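Local coordinates for protein glucoamylase (Thermoanaerobacterium thermosaccharolyticum, PDB 1LF6) that hydrolyses alpha-1,4-linked glucans, probably releasing beta-D-glucose one unit at a time from their non-reducing ends, at residues A547-L553 against Y609-A613; L537-R541 against E605-Y609; L542-S546 against K680-A684; L496-Y502 against I552-V558; V559-I563 against W573-N577. All coordinates share one frame; numbering follows the deposited sequence.

Contact 1. Residues A547-L553 against Y609-A613; sequences ADDPKIL and YEIAA
Ala547 and Ala613 bring the two backbones to 5.2 Å, CA to CA, where the turn leading into helix 550-562 passes the C-terminal end of helix 600-612. Small residues suit so close an approach: Ala547 CB rests 3.6 Å from Ala612 O and 3.9 Å from Ala612 CB. The polar tie across the gap is a hydrogen bond of 2.8 Å from Tyr609 OH to Ala547 O. That oxygen lies at the edge of the tyrosine ring, near its plane, whereas the hydroxyl stands 24° off the carbonyl plane. Within the (alpha/alpha) barrel of this family 15 enzyme, the bond ties the turn before one helix to the flank of another. Tyr609 can span the distance because its CG is anti to the backbone N (chi1 160°), which swings the ring out beside the helix. Ile552 and the ring slide past each other in opposite directions, with Ile552 CG2 3.8 Å from Tyr609 CE2. Leu553 crosses the tyrosine at about a right angle and sets CD1 3.9 Å from Tyr609 OH. Asp549 is the N-cap of helix 550-562, its OD2 accepting from Lys551 N at 2.8 Å.

Contact 2. Residues L537-R541 against E605-Y609; sequences LELVR and ERGMY
Leu537 and Tyr609 form the apolar half of this contact. The leucine crosses the tyrosine at about a right angle and makes an off-centre CH-pi contact, CD2 lying 4.1 Å from the centroid of the Tyr609 ring. Val540 CG2 lies at the edge of the same ring, though it is modelled too near Leu537 O for its exact place to be relied on. The second kind of contact is a charged group laid flat on a thioether chain: the guanidinium of Arg541 has Met608 CG over one face, 3.3 Å above its plane and offset toward the rim. Methionine suits this place, since its flexible chain, bent at chi2 and chi3, follows the flat group and also brings CE within 3.8 Å of Arg541 NE. Arg541 NH1 has a salt bridge to Asp673 and NH2 one to Glu658.

Water provides the third kind. One molecule donates to both Glu538 OE1, at 2.6 Å, and Glu605 OE2, at 2.7 Å, which probably softens the repulsion between two carboxylates; Glu605 OE2 also has a salt bridge to Arg436. A second water lies in the plane of the Arg541 guanidinium, accepting from NH2 and donating to Glu605 O. Helix 600-612 is thus packed on helix 538-541, with helix 653-668 against Met608, helix 550-562 against Leu537 and Tyr609, and helix 445-464 behind Glu538 and Leu539.

Contact 3. Residues L542-S546 against K680-A684; sequences LGVKS and KRYVA
Val683 plugs into the bend of residues 543-546, and its side chain can be followed outward from CB. That atom lies 3.7 Å from Gly543 O and 3.9 Å from Lys545 O. Having CG1 anti to the backbone N (chi1 179°) points that methyl at Ser546 and leaves CG2 for the carbonyls. CG1 is 3.3 Å from Ser546 CA and 3.4 Å from Ser546 OG; CG2 turns among the carbonyl oxygens of Gly543 and Lys545, modelled so close to them that its exact place is doubtful. A branched, compact residue fits this bend, since each methyl faces a different part of the backbone. The bend itself follows a Schellman motif that ends helix 538-541: Gly543 takes a positive phi of 78°, a conformation that favours glycine. In this way the last residues of the chain, just past helix 676-682, are laid against the connection between helices 538-541 and 550-562. Ser546 OG adds a weak hydrogen bond to Val683 O, 3.4 Å long. Tyr682 touches the bend through the base of its side chain, CB being 3.5 Å from Val544 O, with Gly543 O near the ring plane at its edge. The tyrosine then leads away, and its OH is hydrogen-bonded to Asp479 of helix 468-489.

Contact 4. Residues L496-Y502 against I552-V558; sequences LGNGQYY and ILNTLKV
Tyr501 and Val558 meet where a type II' turn, Leu496 to Gly499, and the short strand 501-502 after it lie along helix 550-562. The packed side is apolar. Val558 stands against the tyrosine ring, CG1 over the middle of one face at 4.3 Å from its centroid and CG2 3.5 Å from Tyr501 CD1. The ring lies over the valine because Tyr501 CG is placed between the backbone N and the carbonyl carbon (chi1 49°). Leu496 crosses Val558 at about a right angle, and its CD1 is 3.5 Å from Val558 CG1, tighter than usual. Gly497 suits its place doubly: phi is positive, and a CB would press on Val558 CG2.

Farther along, Thr555 OG1 accepts from Tyr502 N at 3.0 Å in an almost straight bond (174°), while also being hydrogen-bonded to Lys551 O. A valine in its place would keep the branched shape but would probably leave the strand N-H without its acceptor. Ile552 CD1 closes this end, 3.8 Å from Tyr502 CE1.

Toward solvent the fit is looser and polar. A water lies between Asn498 and the backbone of Asn554, 2.7 Å from Asn498 OD1 and 2.6 Å from Asn554 O. Asparagine serves here by closing an Asx turn: Gln500 N donates to Asn498 OD1 at 2.8 Å, from a position 47° out of the carbonyl plane rather than on a lone pair.

Contact 5. Residues V559-I563 against W573-N577; sequences VDSTI and WYRYN
Trp573 and Asp560 meet because each holds CG anti to its own carbonyl carbon, both with chi1 at -69°, which turns the indole of one and the carboxylate of the other into the space between them. NE1 of Trp573 donates to Asp560 OD1 at 2.7 Å, the oxygen lying in the plane of the indole and receiving the proton nearly in line with its C-O bond. The same OD1 has a salt bridge to Arg606 of helix 600-612. Beside it, Val559 CG1 lies 3.7 Å from Trp573 CD1. A leucine in place of the tryptophan would probably leave Asp560 without its indole donor and open a gap beside Val559. Past the end of helix 550-562, Ile563 O accepts from Tyr574 N at 3.1 Å, in the carbonyl plane, and takes a CA-H...O contact from Trp573 CA at 3.2 Å. The isoleucine is long and branched enough to reach several points along residues 574-577: its CB lies 3.9 Å from Tyr574 CD2, CG2 3.7 Å from Asn577 N and CD1 3.7 Å from Tyr574 O. The side chain of Tyr576 is about 6 Å from that of Glu435, probably the proton acceptor, consistent with the loops that surround the active site of an (alpha/alpha) barrel.

Helix 550-562 runs through three of the five contacts: its start enters contact 1, its middle contact 4 and its end contact 5. Helix 600-612 serves contacts 1 and 2, which share Tyr609: its hydroxyl and CE2 serve contact 1, its CB, CG and CD2 contact 2. Contact 2 is the most buried, yet rich in charges and waters, and its Arg606 is bridged to Asp560 of contact 5. Farther out, away from the catalytic site, contact 1 relies on alanines and a tyrosine-to-carbonyl bond, contact 3 lays Val683 against the bend after helix 538-541, and contact 4 joins tyrosine-valine packing to a threonine hydroxyl and a watered edge. Contacts 2 and 5 come closest to the probable catalytic glutamates.

Contact 1. Residues A547-L553 against Y609-A613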
# COMPACT_ATOMS: atom_id res chain seq x y z
N ALA A 547 -13.72 -15.11 23.66
CA ALA A 547 -14.11 -15.65 22.36
C ALA A 547 -15.40 -16.47 22.43
O ALA A 547 -16.12 -16.57 21.43
CB ALA A 547 -12.97 -16.50 21.78
N ASP A 548 -15.71 -17.03 23.59
CA ASP A 548 -16.93 -17.83 23.73
C ASP A 548 -18.08 -17.09 24.40
O ASP A 548 -19.07 -17.70 24.82
CB ASP A 548 -16.64 -19.13 24.48
CG ASP A 548 -16.17 -18.89 25.90
OD1 ASP A 548 -16.18 -17.73 26.34
OD2 ASP A 548 -15.80 -19.87 26.57
N ASP A 549 -17.96 -15.78 24.53
CA ASP A 549 -19.02 -14.97 25.12
C ASP A 549 -20.25 -15.13 24.23
O ASP A 549 -20.18 -14.89 23.02
CB ASP A 549 -18.58 -13.50 25.18
CG ASP A 549 -19.58 -12.61 25.87
OD1 ASP A 549 -19.15 -11.67 26.58
OD2 ASP A 549 -20.80 -12.83 25.72
N PRO A 550 -21.39 -15.54 24.80
CA PRO A 550 -22.59 -15.71 23.98
C PRO A 550 -22.99 -14.48 23.14
O PRO A 550 -23.64 -14.62 22.11
CB PRO A 550 -23.67 -16.12 24.99
CG PRO A 550 -23.16 -15.53 26.30
CD PRO A 550 -21.68 -15.81 26.22
N LYS A 551 -22.59 -13.29 23.57
CA LYS A 551 -22.92 -12.09 22.80
C LYS A 551 -22.09 -12.08 21.52
O LYS A 551 -22.56 -11.64 20.46
CB LYS A 551 -22.65 -10.82 23.62
CG LYS A 551 -23.60 -10.66 24.81
CD LYS A 551 -23.51 -9.26 25.40
CE LYS A 551 -24.55 -9.02 26.50
NZ LYS A 551 -24.32 -9.88 27.69
N ILE A 552 -20.86 -12.57 21.61
CA ILE A 552 -19.97 -12.66 20.46
C ILE A 552 -20.52 -13.70 19.48
O ILE A 552 -20.60 -13.45 18.28
CB ILE A 552 -18.54 -13.10 20.88
CG1 ILE A 552 -17.88 -11.99 21.71
CG2 ILE A 552 -17.71 -13.45 19.64
CD1 ILE A 552 -17.69 -10.68 20.96
N LEU A 553 -20.91 -14.86 20.01
CA LEU A 553 -21.45 -15.93 19.16
C LEU A 553 -22.73 -15.49 18.45
O LEU A 553 -22.92 -15.78 17.27
CB LEU A 553 -21.72 -17.18 20.01
CG LEU A 553 -20.51 -18.03 20.43
CD1 LEU A 553 -19.74 -18.47 19.20
CD2 LEU A 553 -19.60 -17.23 21.33
N TYR A 609 -9.74 -14.62 15.17
CA TYR A 609 -10.76 -14.88 16.18
C TYR A 609 -10.90 -16.38 16.39
O TYR A 609 -11.04 -16.85 17.52
CB TYR A 609 -12.12 -14.30 15.76
CG TYR A 609 -13.26 -14.97 16.51
CD1 TYR A 609 -13.95 -16.04 15.95
CD2 TYR A 609 -13.57 -14.59 17.82
CE1 TYR A 609 -14.92 -16.73 16.68
CE2 TYR A 609 -14.54 -15.27 18.55
CZ TYR A 609 -15.22 -16.34 17.98
OH TYR A 609 -16.16 -17.04 18.70
N GLU A 610 -10.88 -17.14 15.30
CA GLU A 610 -11.02 -18.58 15.39
C GLU A 610 -9.94 -19.18 16.29
O GLU A 610 -10.21 -20.09 17.07
CB GLU A 610 -10.99 -19.21 14.00
CG GLU A 610 -12.20 -18.86 13.14
CD GLU A 610 -13.53 -19.33 13.75
OE1 GLU A 610 -13.59 -20.48 14.22
OE2 GLU A 610 -14.51 -18.55 13.74
N ILE A 611 -8.72 -18.65 16.21
CA ILE A 611 -7.63 -19.13 17.06
C ILE A 611 -8.01 -18.87 18.51
O ILE A 611 -7.86 -19.74 19.37
CB ILE A 611 -6.29 -18.43 16.73
CG1 ILE A 611 -5.83 -18.83 15.32
CG2 ILE A 611 -5.23 -18.81 17.77
CD1 ILE A 611 -4.52 -18.19 14.89
N ALA A 612 -8.50 -17.66 18.78
CA ALA A 612 -8.92 -17.29 20.13
C ALA A 612 -9.98 -18.27 20.62
O ALA A 612 -10.06 -18.57 21.81
CB ALA A 612 -9.48 -15.87 20.13
N ALA A 613 -10.80 -18.76 19.69
CA ALA A 613 -11.87 -19.70 20.02
C ALA A 613 -11.36 -21.14 20.10
O ALA A 613 -12.15 -22.07 20.23
CB ALA A 613 -12.98 -19.61 18.98

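Contact 2. Residues L537-R541 against E605-Y609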
# COMPACT_ATOMS: atom_id res chain seq x y z
N LEU A 537 -15.21 -8.06 16.32
CA LEU A 537 -14.29 -9.10 16.74
C LEU A 537 -13.04 -8.51 17.39
O LEU A 537 -12.22 -9.24 17.95
CB LEU A 537 -13.89 -10.00 15.55
CG LEU A 537 -14.97 -10.95 15.03
CD1 LEU A 537 -14.43 -11.72 13.83
CD2 LEU A 537 -15.41 -11.91 16.15
N GLU A 538 -12.90 -7.19 17.31
CA GLU A 538 -11.77 -6.51 17.92
C GLU A 538 -11.87 -6.69 19.43
O GLU A 538 -10.86 -6.66 20.14
CB GLU A 538 -11.79 -5.03 17.58
CG GLU A 538 -11.30 -4.72 16.18
CD GLU A 538 -9.81 -4.96 16.03
OE1 GLU A 538 -9.40 -6.13 15.83
OE2 GLU A 538 -9.05 -3.98 16.12
N LEU A 539 -13.10 -6.87 19.91
CA LEU A 539 -13.37 -7.07 21.33
C LEU A 539 -12.58 -8.28 21.84
O LEU A 539 -11.96 -8.22 22.89
CB LEU A 539 -14.87 -7.31 21.57
CG LEU A 539 -15.81 -6.11 21.47
CD1 LEU A 539 -17.25 -6.60 21.33
CD2 LEU A 539 -15.67 -5.21 22.70
N VAL A 540 -12.61 -9.37 21.08
CA VAL A 540 -11.90 -10.59 21.47
C VAL A 540 -10.40 -10.48 21.13
O VAL A 540 -9.54 -10.89 21.91
CB VAL A 540 -12.51 -11.84 20.79
CG1 VAL A 540 -14.01 -11.91 21.07
CG2 VAL A 540 -12.26 -11.80 19.30
N ARG A 541 -10.10 -9.92 19.96
CA ARG A 541 -8.72 -9.74 19.51
C ARG A 541 -7.89 -8.99 20.56
O ARG A 541 -6.72 -9.33 20.80
CB ARG A 541 -8.71 -8.96 18.19
CG ARG A 541 -7.34 -8.74 17.57
CD ARG A 541 -6.62 -10.05 17.29
NE ARG A 541 -5.46 -9.84 16.43
CZ ARG A 541 -5.51 -9.72 15.10
NH1 ARG A 541 -4.40 -9.52 14.41
NH2 ARG A 541 -6.67 -9.83 14.45
N GLU A 605 -8.73 -11.41 9.97
CA GLU A 605 -9.22 -11.10 11.31
C GLU A 605 -10.13 -12.20 11.85
O GLU A 605 -10.10 -12.48 13.05
CB GLU A 605 -9.94 -9.74 11.33
CG GLU A 605 -8.99 -8.54 11.25
CD GLU A 605 -9.63 -7.23 11.67
OE1 GLU A 605 -8.97 -6.18 11.57
OE2 GLU A 605 -10.81 -7.24 12.10
N ARG A 606 -10.94 -12.81 10.98
CA ARG A 606 -11.81 -13.89 11.42
C ARG A 606 -10.96 -15.09 11.83
O ARG A 606 -11.26 -15.79 12.80
CB ARG A 606 -12.78 -14.33 10.31
CG ARG A 606 -13.48 -15.65 10.62
CD ARG A 606 -14.39 -15.57 11.86
NE ARG A 606 -15.67 -14.98 11.52
CZ ARG A 606 -16.83 -15.63 11.52
NH1 ARG A 606 -17.94 -14.99 11.18
NH2 ARG A 606 -16.89 -16.90 11.88
N GLY A 607 -9.89 -15.32 11.07
CA GLY A 607 -9.00 -16.43 11.37
C GLY A 607 -8.39 -16.23 12.74
O GLY A 607 -8.25 -17.18 13.51
N MET A 608 -8.04 -14.99 13.06
CA MET A 608 -7.45 -14.68 14.35
C MET A 608 -8.47 -14.93 15.44
O MET A 608 -8.13 -15.42 16.53
CB MET A 608 -6.96 -13.23 14.38
CG MET A 608 -5.69 -13.01 13.59
SD MET A 608 -4.29 -14.04 14.16
CE MET A 608 -3.82 -13.20 15.65
N TYR A 609 -9.74 -14.62 15.17
CA TYR A 609 -10.76 -14.88 16.18
C TYR A 609 -10.90 -16.38 16.39
O TYR A 609 -11.04 -16.85 17.52
CB TYR A 609 -12.12 -14.30 15.76
CG TYR A 609 -13.26 -14.97 16.51
CD1 TYR A 609 -13.95 -16.04 15.95
CD2 TYR A 609 -13.57 -14.59 17.82
CE1 TYR A 609 -14.92 -16.73 16.68
CE2 TYR A 609 -14.54 -15.27 18.55
CZ TYR A 609 -15.22 -16.34 17.98
OH TYR A 609 -16.16 -17.04 18.70
O HOH W 1 -10.66 -8.07 14.64
O HOH W 2 -9.44 -10.69 14.96

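Contact 3. Residues L542-S546 against K680-A684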
# COMPACT_ATOMS: atom_id res chain seq x y z
N LEU A 542 -8.49 -7.99 21.18
CA LEU A 542 -7.79 -7.18 22.18
C LEU A 542 -7.88 -7.71 23.62
O LEU A 542 -7.31 -7.12 24.53
CB LEU A 542 -8.30 -5.74 22.13
CG LEU A 542 -7.81 -4.93 20.93
CD1 LEU A 542 -8.73 -3.75 20.66
CD2 LEU A 542 -6.38 -4.46 21.20
N GLY A 543 -8.59 -8.82 23.81
CA GLY A 543 -8.73 -9.40 25.14
C GLY A 543 -9.74 -8.71 26.04
O GLY A 543 -9.67 -8.81 27.27
N VAL A 544 -10.68 -8.00 25.42
CA VAL A 544 -11.70 -7.27 26.15
C VAL A 544 -12.91 -8.15 26.43
O VAL A 544 -13.57 -8.02 27.46
CB VAL A 544 -12.12 -6.00 25.37
CG1 VAL A 544 -13.25 -5.27 26.07
CG2 VAL A 544 -10.91 -5.07 25.23
N LYS A 545 -13.21 -9.05 25.49
CA LYS A 545 -14.32 -10.00 25.62
C LYS A 545 -13.80 -11.40 25.33
O LYS A 545 -12.82 -11.55 24.60
CB LYS A 545 -15.44 -9.65 24.64
CG LYS A 545 -16.14 -8.33 24.92
CD LYS A 545 -16.98 -8.39 26.20
CE LYS A 545 -17.72 -7.08 26.46
NZ LYS A 545 -18.59 -7.14 27.67
N SER A 546 -14.44 -12.42 25.90
CA SER A 546 -14.03 -13.81 25.69
C SER A 546 -14.53 -14.31 24.34
O SER A 546 -15.64 -13.98 23.94
CB SER A 546 -14.60 -14.71 26.79
OG SER A 546 -14.24 -14.22 28.06
N LYS A 680 -5.91 -10.89 30.56
CA LYS A 680 -5.95 -11.42 31.92
C LYS A 680 -6.98 -10.73 32.81
O LYS A 680 -7.58 -11.37 33.66
CB LYS A 680 -4.55 -11.33 32.55
CG LYS A 680 -3.60 -12.42 32.07
CD LYS A 680 -2.19 -12.23 32.61
CE LYS A 680 -1.55 -10.97 32.03
NZ LYS A 680 -0.15 -10.76 32.50
N ARG A 681 -7.20 -9.44 32.59
CA ARG A 681 -8.14 -8.70 33.40
C ARG A 681 -9.61 -8.86 33.00
O ARG A 681 -10.49 -8.86 33.86
CB ARG A 681 -7.79 -7.21 33.37
CG ARG A 681 -8.49 -6.39 34.44
CD ARG A 681 -8.13 -4.92 34.36
NE ARG A 681 -8.74 -4.16 35.45
CZ ARG A 681 -8.37 -4.26 36.73
NH1 ARG A 681 -8.98 -3.54 37.66
NH2 ARG A 681 -7.37 -5.06 37.07
N TYR A 682 -9.87 -9.01 31.71
CA TYR A 682 -11.25 -9.10 31.23
C TYR A 682 -11.72 -10.40 30.61
O TYR A 682 -12.88 -10.78 30.77
CB TYR A 682 -11.49 -7.98 30.22
CG TYR A 682 -11.17 -6.60 30.75
CD1 TYR A 682 -11.98 -6.00 31.71
CD2 TYR A 682 -10.07 -5.88 30.27
CE1 TYR A 682 -11.70 -4.71 32.19
CE2 TYR A 682 -9.78 -4.60 30.74
CZ TYR A 682 -10.61 -4.02 31.69
OH TYR A 682 -10.37 -2.74 32.10
N VAL A 683 -10.82 -11.09 29.91
CA VAL A 683 -11.19 -12.33 29.24
C VAL A 683 -10.70 -13.63 29.87
O VAL A 683 -11.28 -14.69 29.62
CB VAL A 683 -10.73 -12.29 27.77
CG1 VAL A 683 -11.08 -13.59 27.06
CG2 VAL A 683 -11.37 -11.12 27.08
N ALA A 684 -9.65 -13.56 30.68
CA ALA A 684 -9.11 -14.75 31.33
C ALA A 684 -10.20 -15.47 32.12
O ALA A 684 -11.30 -14.91 32.28
CB ALA A 684 -7.95 -14.37 32.24
OXT ALA A 684 -9.93 -16.60 32.60

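Contact 4. Residues L496-Y502 against I552-V558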
# COMPACT_ATOMS: atom_id res chain seq x y z
N LEU A 496 -32.36 -8.10 12.51
CA LEU A 496 -31.64 -9.24 11.97
C LEU A 496 -31.67 -10.47 12.87
O LEU A 496 -31.65 -10.35 14.10
CB LEU A 496 -30.19 -8.85 11.68
CG LEU A 496 -29.95 -7.73 10.67
CD1 LEU A 496 -28.47 -7.40 10.59
CD2 LEU A 496 -30.48 -8.16 9.30
N GLY A 497 -31.70 -11.64 12.25
CA GLY A 497 -31.72 -12.90 12.97
C GLY A 497 -32.59 -12.91 14.21
O GLY A 497 -33.75 -12.49 14.18
N ASN A 498 -32.02 -13.39 15.31
CA ASN A 498 -32.73 -13.47 16.58
C ASN A 498 -32.81 -12.11 17.29
O ASN A 498 -33.24 -12.02 18.44
CB ASN A 498 -32.06 -14.50 17.50
CG ASN A 498 -30.78 -13.98 18.12
OD1 ASN A 498 -30.25 -12.94 17.73
ND2 ASN A 498 -30.26 -14.73 19.09
N GLY A 499 -32.38 -11.05 16.60
CA GLY A 499 -32.43 -9.71 17.16
C GLY A 499 -31.41 -9.35 18.23
O GLY A 499 -31.44 -8.25 18.78
N GLN A 500 -30.50 -10.27 18.52
CA GLN A 500 -29.48 -10.06 19.54
C GLN A 500 -28.08 -10.07 18.93
O GLN A 500 -27.64 -11.09 18.40
CB GLN A 500 -29.58 -11.17 20.59
CG GLN A 500 -30.90 -11.19 21.35
CD GLN A 500 -31.25 -12.57 21.85
OE1 GLN A 500 -31.95 -13.33 21.18
NE2 GLN A 500 -30.76 -12.91 23.03
N TYR A 501 -27.39 -8.93 19.01
CA TYR A 501 -26.05 -8.81 18.44
C TYR A 501 -25.44 -7.42 18.63
O TYR A 501 -26.16 -6.44 18.84
CB TYR A 501 -26.09 -9.11 16.94
CG TYR A 501 -27.17 -8.36 16.18
CD1 TYR A 501 -28.45 -8.91 16.02
CD2 TYR A 501 -26.92 -7.11 15.60
CE1 TYR A 501 -29.44 -8.24 15.30
CE2 TYR A 501 -27.91 -6.43 14.88
CZ TYR A 501 -29.17 -7.01 14.73
OH TYR A 501 -30.14 -6.38 13.98
N TYR A 502 -24.12 -7.34 18.55
CA TYR A 502 -23.44 -6.05 18.63
C TYR A 502 -23.70 -5.40 17.28
O TYR A 502 -23.64 -6.07 16.25
CB TYR A 502 -21.92 -6.21 18.80
CG TYR A 502 -21.47 -6.67 20.17
CD1 TYR A 502 -21.00 -7.96 20.38
CD2 TYR A 502 -21.52 -5.80 21.26
CE1 TYR A 502 -20.60 -8.39 21.64
CE2 TYR A 502 -21.12 -6.22 22.53
CZ TYR A 502 -20.67 -7.52 22.72
OH TYR A 502 -20.31 -7.94 23.98
N ILE A 552 -20.86 -12.57 21.61
CA ILE A 552 -19.97 -12.66 20.46
C ILE A 552 -20.52 -13.70 19.48
O ILE A 552 -20.60 -13.45 18.28
CB ILE A 552 -18.54 -13.10 20.88
CG1 ILE A 552 -17.88 -11.99 21.71
CG2 ILE A 552 -17.71 -13.45 19.64
CD1 ILE A 552 -17.69 -10.68 20.96
N LEU A 553 -20.91 -14.86 20.01
CA LEU A 553 -21.45 -15.93 19.16
C LEU A 553 -22.73 -15.49 18.45
O LEU A 553 -22.92 -15.78 17.27
CB LEU A 553 -21.72 -17.18 20.01
CG LEU A 553 -20.51 -18.03 20.43
CD1 LEU A 553 -19.74 -18.47 19.20
CD2 LEU A 553 -19.60 -17.23 21.33
N ASN A 554 -23.59 -14.77 19.17
CA ASN A 554 -24.84 -14.28 18.59
C ASN A 554 -24.57 -13.33 17.43
O ASN A 554 -25.24 -13.38 16.40
CB ASN A 554 -25.67 -13.54 19.65
CG ASN A 554 -26.35 -14.48 20.64
OD1 ASN A 554 -26.85 -14.03 21.67
ND2 ASN A 554 -26.38 -15.76 20.32
N THR A 555 -23.58 -12.47 17.61
CA THR A 555 -23.22 -11.49 16.59
C THR A 555 -22.68 -12.22 15.36
O THR A 555 -23.01 -11.89 14.23
CB THR A 555 -22.17 -10.50 17.13
OG1 THR A 555 -22.66 -9.90 18.34
CG2 THR A 555 -21.90 -9.40 16.12
N LEU A 556 -21.84 -13.23 15.62
CA LEU A 556 -21.24 -14.03 14.57
C LEU A 556 -22.32 -14.60 13.64
O LEU A 556 -22.16 -14.61 12.41
CB LEU A 556 -20.44 -15.17 15.21
CG LEU A 556 -18.93 -15.30 14.95
CD1 LEU A 556 -18.25 -13.95 14.96
CD2 LEU A 556 -18.34 -16.21 16.03
N LYS A 557 -23.42 -15.07 14.22
CA LYS A 557 -24.52 -15.65 13.45
C LYS A 557 -25.11 -14.63 12.49
O LYS A 557 -25.38 -14.94 11.33
CB LYS A 557 -25.63 -16.16 14.36
CG LYS A 557 -25.20 -17.24 15.34
CD LYS A 557 -26.42 -17.83 16.05
CE LYS A 557 -26.01 -18.72 17.20
NZ LYS A 557 -25.36 -17.94 18.30
N VAL A 558 -25.33 -13.41 12.98
CA VAL A 558 -25.91 -12.36 12.16
C VAL A 558 -24.92 -11.89 11.09
O VAL A 558 -25.31 -11.64 9.94
CB VAL A 558 -26.33 -11.16 13.03
CG1 VAL A 558 -26.86 -10.04 12.16
CG2 VAL A 558 -27.40 -11.60 14.03
O HOH W 3 -27.83 -13.64 16.64

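Contact 5. Residues V559-I563 against W573-N577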
# COMPACT_ATOMS: atom_id res chain seq x y z
N VAL A 559 -23.66 -11.76 11.47
CA VAL A 559 -22.63 -11.34 10.53
C VAL A 559 -22.47 -12.34 9.38
O VAL A 559 -22.44 -11.95 8.21
CB VAL A 559 -21.27 -11.16 11.23
CG1 VAL A 559 -20.16 -11.03 10.21
CG2 VAL A 559 -21.32 -9.91 12.11
N ASP A 560 -22.38 -13.63 9.70
CA ASP A 560 -22.22 -14.63 8.65
C ASP A 560 -23.47 -14.81 7.79
O ASP A 560 -23.37 -15.23 6.63
CB ASP A 560 -21.80 -15.97 9.26
CG ASP A 560 -20.38 -15.93 9.81
OD1 ASP A 560 -19.65 -14.98 9.47
OD2 ASP A 560 -19.99 -16.85 10.55
N SER A 561 -24.63 -14.49 8.34
CA SER A 561 -25.88 -14.63 7.60
C SER A 561 -26.11 -13.43 6.68
O SER A 561 -26.86 -13.52 5.72
CB SER A 561 -27.07 -14.73 8.55
OG SER A 561 -26.95 -15.88 9.38
N THR A 562 -25.45 -12.32 6.95
CA THR A 562 -25.67 -11.12 6.15
C THR A 562 -24.50 -10.60 5.32
O THR A 562 -24.71 -10.08 4.22
CB THR A 562 -26.16 -9.96 7.05
OG1 THR A 562 -25.12 -9.58 7.95
CG2 THR A 562 -27.36 -10.40 7.86
N ILE A 563 -23.27 -10.73 5.81
CA ILE A 563 -22.14 -10.19 5.07
C ILE A 563 -20.96 -11.12 4.87
O ILE A 563 -19.82 -10.67 4.71
CB ILE A 563 -21.65 -8.87 5.71
CG1 ILE A 563 -21.32 -9.09 7.18
CG2 ILE A 563 -22.74 -7.80 5.58
CD1 ILE A 563 -20.76 -7.86 7.88
N TRP A 573 -15.46 -11.40 4.12
CA TRP A 573 -16.59 -10.62 4.60
C TRP A 573 -16.55 -9.17 4.11
O TRP A 573 -15.49 -8.66 3.78
CB TRP A 573 -16.60 -10.60 6.13
CG TRP A 573 -16.91 -11.90 6.77
CD1 TRP A 573 -18.08 -12.25 7.38
CD2 TRP A 573 -16.06 -13.06 6.85
NE1 TRP A 573 -18.02 -13.55 7.82
CE2 TRP A 573 -16.79 -14.07 7.51
CE3 TRP A 573 -14.75 -13.34 6.41
CZ2 TRP A 573 -16.26 -15.35 7.75
CZ3 TRP A 573 -14.23 -14.61 6.65
CH2 TRP A 573 -14.98 -15.60 7.32
N TYR A 574 -17.72 -8.53 4.07
CA TYR A 574 -17.82 -7.11 3.72
C TYR A 574 -17.54 -6.40 5.05
O TYR A 574 -17.65 -7.03 6.11
CB TYR A 574 -19.25 -6.73 3.29
CG TYR A 574 -19.73 -7.33 2.00
CD1 TYR A 574 -19.39 -6.77 0.78
CD2 TYR A 574 -20.56 -8.46 2.00
CE1 TYR A 574 -19.86 -7.31 -0.42
CE2 TYR A 574 -21.03 -9.01 0.82
CZ TYR A 574 -20.67 -8.43 -0.39
OH TYR A 574 -21.15 -8.97 -1.57
N ARG A 575 -17.21 -5.12 5.00
CA ARG A 575 -16.94 -4.35 6.22
C ARG A 575 -18.23 -4.17 7.03
O ARG A 575 -18.19 -4.09 8.25
CB ARG A 575 -16.40 -2.97 5.87
CG ARG A 575 -15.23 -2.97 4.91
CD ARG A 575 -15.18 -1.63 4.18
NE ARG A 575 -14.43 -0.61 4.87
CZ ARG A 575 -14.57 0.70 4.66
NH1 ARG A 575 -13.82 1.56 5.34
NH2 ARG A 575 -15.46 1.15 3.79
N TYR A 576 -19.36 -4.08 6.33
CA TYR A 576 -20.68 -3.92 6.95
C TYR A 576 -21.73 -3.88 5.84
O TYR A 576 -21.40 -3.64 4.69
CB TYR A 576 -20.74 -2.63 7.78
CG TYR A 576 -20.39 -1.37 7.02
CD1 TYR A 576 -21.34 -0.72 6.22
CD2 TYR A 576 -19.11 -0.84 7.07
CE1 TYR A 576 -21.02 0.42 5.50
CE2 TYR A 576 -18.77 0.31 6.35
CZ TYR A 576 -19.73 0.93 5.56
OH TYR A 576 -19.40 2.05 4.84
N ASN A 577 -23.00 -4.11 6.19
CA ASN A 577 -24.05 -4.10 5.17
C ASN A 577 -24.20 -2.72 4.54
O ASN A 577 -24.13 -1.71 5.23
CB ASN A 577 -25.41 -4.49 5.77
CG ASN A 577 -25.30 -5.15 7.12
OD1 ASN A 577 -24.77 -4.56 8.07
ND2 ASN A 577 -25.80 -6.38 7.23